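Local atomic coordinates of protein angel homolog 2 (Homo sapiens, PDB entry 6RW0), a protein that acts as a 2',3'-cyclic phosphatase, belongs to the CCR4 family of deadenylases and probably binds the 3' untranslated regions of mRNA. Residues S152-E157 / S218-Q223; F50-M55 / P187-A192. One frame throughout, in Å; residues are numbered along the deposited sequence.

Starting from the N terminus, the chain lays down residues 50-55 in one large sheet, then runs on to 152-157 in the second, before 187-192 comes back to face 50-55; interaction 2 thus closes a loop with 131 residues between its segments. Interaction 1 opens within that loop and closes beyond it, when 218-223 reaches 152-157 after 60 residues, so the two contacts cross. Interaction 2 joins the two sheets through the core, while interaction 1 ties the C-terminal part of helix 203-220 to the outer side of the second. They meet at strand 189-195, where Ala221 CB packs 4.0 Å from Cys190 CB.

Interaction 1. Residues S152-E157 / S218-Q223. With K (potassium ion), chain C.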
loop_
_atom_site.group_PDB
_atom_site.type_symbol
_atom_site.label_atom_id
_atom_site.label_comp_id
_atom_site.label_asym_id
_atom_site.label_seq_id
_atom_site.Cartn_x
_atom_site.Cartn_y
_atom_site.Cartn_z
ATOM N N SER A 152 -5.318 -17.532 -7.654
ATOM C CA SER A 152 -4.451 -17.935 -6.557
ATOM C C SER A 152 -4.387 -16.851 -5.492
ATOM O O SER A 152 -4.571 -15.661 -5.768
ATOM C CB SER A 152 -3.035 -18.268 -7.041
ATOM O OG SER A 152 -2.398 -17.138 -7.591
ATOM N N VAL A 153 -4.110 -17.303 -4.271
ATOM C CA VAL A 153 -3.934 -16.454 -3.100
ATOM C C VAL A 153 -2.536 -16.712 -2.565
ATOM O O VAL A 153 -2.177 -17.862 -2.278
ATOM C CB VAL A 153 -4.990 -16.774 -2.027
ATOM C CG1 VAL A 153 -4.814 -15.834 -0.828
ATOM C CG2 VAL A 153 -6.388 -16.693 -2.612
ATOM N N ASN A 154 -1.755 -15.646 -2.402
ATOM C CA ASN A 154 -0.319 -15.754 -2.154
ATOM C C ASN A 154 0.063 -14.813 -1.026
ATOM O O ASN A 154 0.457 -13.661 -1.260
ATOM C CB ASN A 154 0.437 -15.471 -3.445
ATOM C CG ASN A 154 -0.092 -16.305 -4.604
ATOM O OD1 ASN A 154 0.313 -17.443 -4.781
ATOM N ND2 ASN A 154 -1.021 -15.749 -5.372
ATOM N N PRO A 155 -0.045 -15.268 0.217
ATOM C CA PRO A 155 0.352 -14.426 1.349
ATOM C C PRO A 155 1.861 -14.295 1.432
ATOM O O PRO A 155 2.613 -15.168 1.000
ATOM C CB PRO A 155 -0.196 -15.190 2.561
ATOM C CG PRO A 155 -0.122 -16.666 2.134
ATOM C CD PRO A 155 -0.499 -16.611 0.650
ATOM N N VAL A 156 2.309 -13.205 2.058
ATOM C CA VAL A 156 3.723 -12.958 2.303
ATOM C C VAL A 156 3.880 -12.579 3.770
ATOM O O VAL A 156 3.229 -11.635 4.243
ATOM C CB VAL A 156 4.257 -11.825 1.412
ATOM C CG1 VAL A 156 5.753 -11.699 1.549
ATOM C CG2 VAL A 156 3.880 -12.044 -0.051
ATOM N N GLU A 157 4.729 -13.303 4.492
ATOM C CA GLU A 157 5.103 -12.946 5.860
ATOM C C GLU A 157 6.510 -12.373 5.838
ATOM O O GLU A 157 7.452 -13.052 5.397
ATOM C CB GLU A 157 5.063 -14.164 6.782
ATOM C CG GLU A 157 3.659 -14.665 7.024
ATOM C CD GLU A 157 3.568 -15.872 7.938
ATOM O OE1 GLU A 157 4.612 -16.474 8.293
ATOM O OE2 GLU A 157 2.422 -16.217 8.299
ATOM N N SER A 218 6.914 -11.166 -8.662
ATOM C CA SER A 218 7.629 -11.690 -9.819
ATOM C C SER A 218 7.279 -13.144 -10.087
ATOM O O SER A 218 7.242 -13.571 -11.248
ATOM C CB SER A 218 9.128 -11.557 -9.608
ATOM O OG SER A 218 9.812 -12.244 -10.631
ATOM N N SER A 219 7.019 -13.923 -9.045
ATOM C CA SER A 219 6.655 -15.314 -9.258
ATOM C C SER A 219 5.199 -15.454 -9.686
ATOM O O SER A 219 4.888 -16.247 -10.588
ATOM C CB SER A 219 6.927 -16.105 -7.987
ATOM O OG SER A 219 6.744 -17.477 -8.245
ATOM N N VAL A 220 4.298 -14.708 -9.050
ATOM C CA VAL A 220 2.872 -14.870 -9.319
ATOM C C VAL A 220 2.493 -14.300 -10.680
ATOM O O VAL A 220 1.667 -14.880 -11.393
ATOM C CB VAL A 220 2.068 -14.224 -8.179
ATOM C CG1 VAL A 220 0.582 -14.213 -8.508
ATOM C CG2 VAL A 220 2.332 -14.936 -6.869
ATOM N N ALA A 221 3.062 -13.142 -11.052
ATOM C CA ALA A 221 2.694 -12.456 -12.291
ATOM C C ALA A 221 3.402 -13.011 -13.524
ATOM O O ALA A 221 3.064 -12.625 -14.649
ATOM C CB ALA A 221 2.988 -10.955 -12.187
ATOM N N HIS A 222 4.362 -13.903 -13.350
ATOM C CA HIS A 222 5.050 -14.495 -14.487
ATOM C C HIS A 222 4.087 -15.283 -15.367
ATOM O O HIS A 222 3.270 -16.070 -14.878
ATOM C CB HIS A 222 6.154 -15.401 -13.940
ATOM C CG HIS A 222 6.881 -16.192 -14.981
ATOM N ND1 HIS A 222 6.690 -17.544 -15.144
ATOM C CD2 HIS A 222 7.826 -15.829 -15.878
ATOM C CE1 HIS A 222 7.470 -17.981 -16.120
ATOM N NE2 HIS A 222 8.172 -16.961 -16.577
ATOM N N GLN A 223 4.212 -15.075 -16.677
ATOM C CA GLN A 223 3.381 -15.713 -17.685
ATOM C C GLN A 223 4.200 -16.695 -18.512
ATOM O O GLN A 223 5.430 -16.629 -18.561
ATOM C CB GLN A 223 2.797 -14.673 -18.643
ATOM C CG GLN A 223 1.826 -13.705 -17.990
ATOM C CD GLN A 223 1.330 -12.650 -18.956
ATOM O OE1 GLN A 223 2.104 -12.050 -19.704
ATOM N NE2 GLN A 223 0.031 -12.431 -18.955
HETATM K K K C . 6.365 -18.443 -11.025
HETATM O O HOH W 1 5.281 -19.228 -13.381
#
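The CG2 methyl of Val220 sits over the flat of the Asn154 amide, almost straight above CG at 3.6 Å. Its twin, Val220 CG1, lies 3.8 Å from Asn154 ND2 and only brushes Ser152, with 4.3 Å to OG. Asn154 and Val220 approach from opposite directions; the amide is presented broadside because CG stands anti to the carbonyl carbon (chi1 -51°) and chi2 of -85° turns the group. Its rotation is fixed by ND2, which gives Ser152 OG a nearly straight bond (3.0 Å, 173°) in the amide plane and makes another to Val174 O on the adjoining strand. In this DNase I-like fold of two sheets flanked by helices, the contact sets the C-terminal part of helix 203-220 on the outer side of the sheet that holds strand 148-157, near the surface, where Val220 also touches Leu176. An alanine in place of Asn154 would probably leave Ser152 OG and Val174 O without this donor and open a gap beneath the Val220 methyls. One residue back, Ser219 binds a potassium ion through O (2.7 Å) and OG (3.0 Å); a water bound to the same ion lies 2.8 Å from His222 ND1, in the plane of the imidazole at its edge.

Interaction 2. Residues F50-M55 / P187-A192; sequences FDFSVM and PAICVA
Two phenyl rings, those of Phe50 and Phe52, meet the CD1 methyl of Ile189, and each ring takes it obliquely. Phe52 is the closer partner and comes at Ile189 from the opposite direction: its CE1 lies 3.6 Å from Ile189 CD1, and its CZ 3.8 Å from the same methyl. The Phe50 side chain comes in at a slant to Ile189, with CE2 4.1 Å from Ile189 CD1, and its ring also meets that of Phe148, their planes at about 75°. This is core packing between the two sheets of the endonuclease/exonuclease/phosphatase sandwich: strand 49-58 belongs to one, strand 189-195 to the other, and the two segments run in nearly the same direction. The backbones stay well apart, with 10.6 Å between Phe52 CA and Ile189 CA, so side chains alone bridge the interval. Further along, Val54 and Val191 both pack on Val100 of strand 100-107, a neighbour of 49-58 in its sheet. Pro179 of strand 171-179 touches both Phe50 and Ile189 and helps to enclose the cluster. In Ile189, CG1 stands anti to the carbonyl carbon (chi1 -60°) and CD1 carries the chain on outward (chi2 173°), which brings the methyl at the end of the longer branch to both rings, 4.2 Å from Phe52 CD1 as well.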
loop_
_atom_site.group_PDB
_atom_site.type_symbol
_atom_site.label_atom_id
_atom_site.label_comp_id
_atom_site.label_asym_id
_atom_site.label_seq_id
_atom_site.Cartn_x
_atom_site.Cartn_y
_atom_site.Cartn_z
ATOM N N PHE A 50 -11.137 -4.119 -21.005
ATOM C CA PHE A 50 -11.661 -4.516 -19.684
ATOM C C PHE A 50 -11.351 -3.338 -18.759
ATOM O O PHE A 50 -10.201 -3.061 -18.604
ATOM C CB PHE A 50 -11.035 -5.816 -19.190
ATOM C CG PHE A 50 -11.453 -6.212 -17.801
ATOM C CD1 PHE A 50 -12.707 -6.724 -17.548
ATOM C CD2 PHE A 50 -10.589 -6.062 -16.734
ATOM C CE1 PHE A 50 -13.081 -7.101 -16.272
ATOM C CE2 PHE A 50 -10.970 -6.426 -15.461
ATOM C CZ PHE A 50 -12.212 -6.943 -15.226
ATOM N N ASP A 51 -12.349 -2.695 -18.172
ATOM C CA ASP A 51 -12.145 -1.524 -17.295
ATOM C C ASP A 51 -12.416 -1.974 -15.865
ATOM O O ASP A 51 -13.313 -2.750 -15.675
ATOM C CB ASP A 51 -13.072 -0.369 -17.668
ATOM C CG ASP A 51 -12.726 0.316 -18.975
ATOM O OD1 ASP A 51 -11.692 0.033 -19.526
ATOM O OD2 ASP A 51 -13.521 1.138 -19.405
ATOM N N PHE A 52 -11.614 -1.535 -14.907
ATOM C CA PHE A 52 -11.822 -1.899 -13.495
ATOM C C PHE A 52 -11.222 -0.807 -12.632
ATOM O O PHE A 52 -10.281 -0.177 -13.021
ATOM C CB PHE A 52 -11.223 -3.270 -13.172
ATOM C CG PHE A 52 -9.727 -3.336 -13.264
ATOM C CD1 PHE A 52 -9.086 -3.416 -14.481
ATOM C CD2 PHE A 52 -8.959 -3.294 -12.121
ATOM C CE1 PHE A 52 -7.710 -3.471 -14.553
ATOM C CE2 PHE A 52 -7.583 -3.349 -12.198
ATOM C CZ PHE A 52 -6.961 -3.439 -13.410
ATOM N N SER A 53 -11.806 -0.649 -11.467
ATOM C CA SER A 53 -11.360 0.324 -10.487
ATOM C C SER A 53 -10.758 -0.356 -9.264
ATOM O O SER A 53 -11.108 -1.494 -8.922
ATOM C CB SER A 53 -12.517 1.228 -10.054
ATOM O OG SER A 53 -13.588 0.456 -9.532
ATOM N N VAL A 54 -9.838 0.361 -8.619
ATOM C CA VAL A 54 -9.083 -0.119 -7.468
ATOM C C VAL A 54 -9.066 0.965 -6.405
ATOM O O VAL A 54 -8.708 2.115 -6.690
ATOM C CB VAL A 54 -7.627 -0.474 -7.834
ATOM C CG1 VAL A 54 -6.863 -0.961 -6.586
ATOM C CG2 VAL A 54 -7.560 -1.500 -8.930
ATOM N N MET A 55 -9.399 0.571 -5.194
ATOM C CA MET A 55 -9.353 1.455 -4.020
ATOM C C MET A 55 -8.286 0.930 -3.054
ATOM O O MET A 55 -8.303 -0.260 -2.807
ATOM C CB MET A 55 -10.694 1.470 -3.299
ATOM C CG MET A 55 -10.631 2.242 -2.011
ATOM S SD MET A 55 -12.194 2.223 -1.126
ATOM C CE MET A 55 -13.027 3.556 -1.965
ATOM N N PRO A 187 -5.422 -11.603 -20.363
ATOM C CA PRO A 187 -4.490 -11.989 -19.305
ATOM C C PRO A 187 -5.126 -11.871 -17.933
ATOM O O PRO A 187 -6.101 -11.144 -17.709
ATOM C CB PRO A 187 -3.342 -10.985 -19.444
ATOM C CG PRO A 187 -3.983 -9.785 -20.007
ATOM C CD PRO A 187 -5.038 -10.313 -20.970
ATOM N N ALA A 188 -4.514 -12.576 -16.995
ATOM C CA ALA A 188 -4.794 -12.358 -15.594
ATOM C C ALA A 188 -4.240 -11.008 -15.150
ATOM O O ALA A 188 -3.408 -10.395 -15.824
ATOM C CB ALA A 188 -4.126 -13.449 -14.760
ATOM N N ILE A 189 -4.718 -10.552 -13.992
ATOM C CA ILE A 189 -4.222 -9.351 -13.331
ATOM C C ILE A 189 -3.718 -9.739 -11.949
ATOM O O ILE A 189 -4.393 -10.465 -11.211
ATOM C CB ILE A 189 -5.310 -8.269 -13.228
ATOM C CG1 ILE A 189 -5.769 -7.896 -14.636
ATOM C CG2 ILE A 189 -4.791 -7.048 -12.477
ATOM C CD1 ILE A 189 -6.937 -6.974 -14.662
ATOM N N CYS A 190 -2.535 -9.255 -11.603
ATOM C CA CYS A 190 -1.919 -9.529 -10.321
ATOM C C CYS A 190 -2.123 -8.310 -9.436
ATOM O O CYS A 190 -1.689 -7.212 -9.791
ATOM C CB CYS A 190 -0.431 -9.784 -10.529
ATOM S SG CYS A 190 0.467 -10.078 -9.013
ATOM N N VAL A 191 -2.776 -8.498 -8.292
ATOM C CA VAL A 191 -3.037 -7.415 -7.350
ATOM C C VAL A 191 -2.270 -7.701 -6.071
ATOM O O VAL A 191 -2.429 -8.773 -5.467
ATOM C CB VAL A 191 -4.537 -7.268 -7.048
ATOM C CG1 VAL A 191 -4.776 -6.140 -6.052
ATOM C CG2 VAL A 191 -5.323 -7.036 -8.322
ATOM N N ALA A 192 -1.452 -6.743 -5.652
ATOM C CA ALA A 192 -0.633 -6.871 -4.462
ATOM C C ALA A 192 -0.985 -5.767 -3.482
ATOM O O ALA A 192 -1.394 -4.672 -3.879
ATOM C CB ALA A 192 0.844 -6.798 -4.815
#